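Local coordinates for type III effector XopAI (PDB 6K93), which adopts a mono-ADP-ribosyltransferase fold and, as a bacterial effector entering plant cells, probably binds arginine-containing peptides through that domain, at residues A173-D178 and E283-F288. Sequence-based numbering, arbitrary orientation.
Sequences AWTTDD and EQEVLF
Trp174, in the last turn of helix 165-174, meets Glu285 and Leu287 of strand 285-288 in a buried helix-to-sheet contact combining one hydrogen bond with CH-pi packing. Trp174 NE1 donates to Glu285 OE2 at 2.8 Å, and the N-H...O angle of 167° marks a nearly straight bond. The acceptor lies almost in the indole plane, whereas the donor approaches from above the carboxylate, the two planes being 50° apart. Glu285 is extended, with CG anti to the backbone N, which carries its carboxylate from the strand to the indole edge. Two residues on, Leu287 uses both methyls: CD2 sits over one indole face, 3.7 Å from the centroid of the five-membered ring and 7° off its normal, while CD1 packs 3.6 Å from Trp174 CZ2. Within the mono-ADP-ribosyltransferase fold this strand is the middle one of a three-stranded antiparallel sheet, flanked by 247-250 and 272-273, so the contact joins that sheet to the helical part of the chain. Ile203 and Leu207 of helix 194-209 also touch Trp174 and Leu287, respectively. Beside the bond, Thr175 CG2 lies 3.7 Å from Glu285 OE1, while the hydroxyl of Thr175, OG1, hydrogen-bonds instead with Gln172 O and Glu279 N.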
ATOM      1  N   ALA A 173      -3.352   7.983  -3.374  1.00 10.78           N
ATOM      2  CA  ALA A 173      -3.584   7.149  -4.551  1.00 11.70           C
ATOM      3  C   ALA A 173      -3.975   5.735  -4.152  1.00 11.25           C
ATOM      4  O   ALA A 173      -4.789   5.093  -4.828  1.00 11.38           O
ATOM      5  CB  ALA A 173      -2.328   7.123  -5.437  1.00 11.96           C
ATOM      6  N   TRP A 174      -3.392   5.229  -3.059  1.00 10.42           N
ATOM      7  CA  TRP A 174      -3.758   3.912  -2.570  1.00 10.79           C
ATOM      8  C   TRP A 174      -5.257   3.823  -2.302  1.00 11.01           C
ATOM      9  O   TRP A 174      -5.868   2.775  -2.515  1.00 11.18           O
ATOM     10  CB  TRP A 174      -2.966   3.577  -1.310  1.00 10.87           C
ATOM     11  CG  TRP A 174      -3.566   2.424  -0.592  1.00 10.63           C
ATOM     12  CD1 TRP A 174      -4.454   2.492   0.470  1.00 10.36           C
ATOM     13  CD2 TRP A 174      -3.460   1.043  -0.917  1.00  9.80           C
ATOM     14  NE1 TRP A 174      -4.855   1.237   0.833  1.00 10.89           N
ATOM     15  CE2 TRP A 174      -4.261   0.332  -0.009  1.00 10.46           C
ATOM     16  CE3 TRP A 174      -2.746   0.339  -1.879  1.00 10.52           C
ATOM     17  CZ2 TRP A 174      -4.360  -1.035  -0.037  1.00 11.27           C
ATOM     18  CZ3 TRP A 174      -2.841  -1.027  -1.903  1.00 11.23           C
ATOM     19  CH2 TRP A 174      -3.628  -1.713  -0.991  1.00 11.82           C
ATOM     20  N   THR A 175      -5.870   4.901  -1.828  1.00 10.86           N
ATOM     21  CA  THR A 175      -7.284   4.875  -1.494  1.00 12.37           C
ATOM     22  C   THR A 175      -8.197   5.104  -2.696  1.00 13.12           C
ATOM     23  O   THR A 175      -9.417   5.191  -2.529  1.00 15.38           O
ATOM     24  CB  THR A 175      -7.603   5.900  -0.396  1.00 11.78           C
ATOM     25  OG1 THR A 175      -7.486   7.253  -0.866  1.00 12.33           O
ATOM     26  CG2 THR A 175      -6.675   5.703   0.804  1.00 12.76           C
ATOM     27  N   THR A 176      -7.639   5.166  -3.905  1.00 13.61           N
ATOM     28  CA  THR A 176      -8.411   5.192  -5.137  1.00 13.30           C
ATOM     29  C   THR A 176      -8.400   3.786  -5.747  1.00 12.78           C
ATOM     30  O   THR A 176      -7.748   2.866  -5.246  1.00 12.07           O
ATOM     31  CB  THR A 176      -7.856   6.217  -6.124  1.00 13.79           C
ATOM     32  OG1 THR A 176      -6.654   5.702  -6.736  1.00 12.54           O
ATOM     33  CG2 THR A 176      -7.578   7.553  -5.445  1.00 14.66           C
ATOM     34  N   ASP A 177      -9.069   3.635  -6.897  1.00 12.38           N
ATOM     35  CA  ASP A 177      -9.074   2.368  -7.599  1.00 13.40           C
ATOM     36  C   ASP A 177      -7.691   1.990  -8.120  1.00 13.09           C
ATOM     37  O   ASP A 177      -7.501   0.841  -8.535  1.00 14.22           O
ATOM     38  CB  ASP A 177     -10.052   2.442  -8.765  1.00 18.65           C
ATOM     39  CG  ASP A 177     -11.503   2.546  -8.304  1.00 25.65           C
ATOM     40  OD1 ASP A 177     -11.801   2.078  -7.185  1.00 28.76           O
ATOM     41  OD2 ASP A 177     -12.329   3.111  -9.050  1.00 29.79           O
ATOM     42  N   ASP A 178      -6.721   2.911  -8.097  1.00 12.93           N
ATOM     43  CA  ASP A 178      -5.353   2.572  -8.482  1.00 13.49           C
ATOM     44  C   ASP A 178      -4.744   1.470  -7.628  1.00 13.32           C
ATOM     45  O   ASP A 178      -3.729   0.891  -8.013  1.00 14.01           O
ATOM     46  CB  ASP A 178      -4.427   3.801  -8.374  1.00 15.15           C
ATOM     47  CG  ASP A 178      -4.762   4.915  -9.374  1.00 19.31           C
ATOM     48  OD1 ASP A 178      -5.716   4.779 -10.135  1.00 19.93           O
ATOM     49  OD2 ASP A 178      -4.040   5.930  -9.343  1.00 21.13           O
ATOM     50  N   GLU A 283     -13.892   6.943   6.069  1.00 30.16           N
ATOM     51  CA  GLU A 283     -13.274   5.681   6.432  1.00 23.30           C
ATOM     52  C   GLU A 283     -12.198   5.924   7.498  1.00 18.69           C
ATOM     53  O   GLU A 283     -11.728   7.048   7.713  1.00 21.91           O
ATOM     54  CB  GLU A 283     -12.650   4.984   5.205  1.00 22.06           C
ATOM     55  CG  GLU A 283     -13.654   4.503   4.122  1.00 24.24           C
ATOM     56  CD  GLU A 283     -13.037   3.612   3.030  1.00 24.57           C
ATOM     57  OE1 GLU A 283     -11.800   3.392   3.008  1.00 24.47           O
ATOM     58  OE2 GLU A 283     -13.802   3.127   2.162  1.00 24.84           O
ATOM     59  N   GLN A 284     -11.815   4.838   8.172  1.00 14.60           N
ATOM     60  CA  GLN A 284     -10.741   4.820   9.178  1.00 13.17           C
ATOM     61  C   GLN A 284      -9.789   3.667   8.831  1.00 12.39           C
ATOM     62  O   GLN A 284      -9.663   2.663   9.544  1.00 12.15           O
ATOM     63  CB  GLN A 284     -11.300   4.691  10.607  1.00 14.93           C
ATOM     64  CG  GLN A 284     -12.054   5.953  11.030  1.00 16.27           C
ATOM     65  CD  GLN A 284     -12.645   5.848  12.428  1.00 19.79           C
ATOM     66  OE1 GLN A 284     -13.841   6.003  12.598  1.00 20.58           O
ATOM     67  NE2 GLN A 284     -11.798   5.613  13.426  1.00 21.22           N
ATOM     68  N   GLU A 285      -9.095   3.820   7.693  1.00 11.67           N
ATOM     69  CA  GLU A 285      -8.236   2.777   7.159  1.00 12.31           C
ATOM     70  C   GLU A 285      -6.892   2.770   7.855  1.00 12.04           C
ATOM     71  O   GLU A 285      -6.308   3.818   8.129  1.00 13.12           O
ATOM     72  CB  GLU A 285      -8.059   2.958   5.654  1.00 13.45           C
ATOM     73  CG  GLU A 285      -7.216   1.886   5.016  1.00 14.23           C
ATOM     74  CD  GLU A 285      -7.246   1.931   3.490  1.00 15.99           C
ATOM     75  OE1 GLU A 285      -7.785   2.890   2.909  1.00 17.53           O
ATOM     76  OE2 GLU A 285      -6.718   0.984   2.887  1.00 17.65           O
ATOM     77  N   VAL A 286      -6.403   1.563   8.109  1.00 11.20           N
ATOM     78  CA  VAL A 286      -5.059   1.294   8.609  1.00 11.52           C
ATOM     79  C   VAL A 286      -4.376   0.418   7.569  1.00 11.03           C
ATOM     80  O   VAL A 286      -4.971  -0.553   7.102  1.00 12.01           O
ATOM     81  CB  VAL A 286      -5.076   0.585   9.977  1.00 12.29           C
ATOM     82  CG1 VAL A 286      -3.722   0.109  10.399  1.00 13.06           C
ATOM     83  CG2 VAL A 286      -5.677   1.547  11.029  1.00 13.95           C
ATOM     84  N   LEU A 287      -3.155   0.772   7.174  1.00 10.76           N
ATOM     85  CA  LEU A 287      -2.472   0.105   6.073  1.00 10.52           C
ATOM     86  C   LEU A 287      -1.131  -0.405   6.553  1.00 11.70           C
ATOM     87  O   LEU A 287      -0.360   0.345   7.166  1.00 13.37           O
ATOM     88  CB  LEU A 287      -2.312   1.051   4.894  1.00 10.42           C
ATOM     89  CG  LEU A 287      -1.744   0.388   3.655  1.00 11.48           C
ATOM     90  CD1 LEU A 287      -2.629  -0.709   3.125  1.00 11.51           C
ATOM     91  CD2 LEU A 287      -1.501   1.428   2.585  1.00 12.37           C
ATOM     92  N   PHE A 288      -0.878  -1.678   6.297  1.00 10.81           N
ATOM     93  CA  PHE A 288       0.409  -2.302   6.607  1.00 10.87           C
ATOM     94  C   PHE A 288       1.206  -2.540   5.332  1.00 11.36           C
ATOM     95  O   PHE A 288       0.633  -2.992   4.327  1.00 12.23           O
ATOM     96  CB  PHE A 288       0.229  -3.652   7.317  1.00 11.10           C
ATOM     97  CG  PHE A 288      -0.587  -3.623   8.590  1.00 11.62           C
ATOM     98  CD1 PHE A 288      -1.945  -3.808   8.537  1.00 12.39           C
ATOM     99  CD2 PHE A 288       0.037  -3.517   9.818  1.00 11.74           C
ATOM    100  CE1 PHE A 288      -2.697  -3.852   9.702  1.00 12.74           C
ATOM    101  CE2 PHE A 288      -0.716  -3.554  10.975  1.00 11.86           C
ATOM    102  CZ  PHE A 288      -2.065  -3.725  10.909  1.00 12.67           C
TER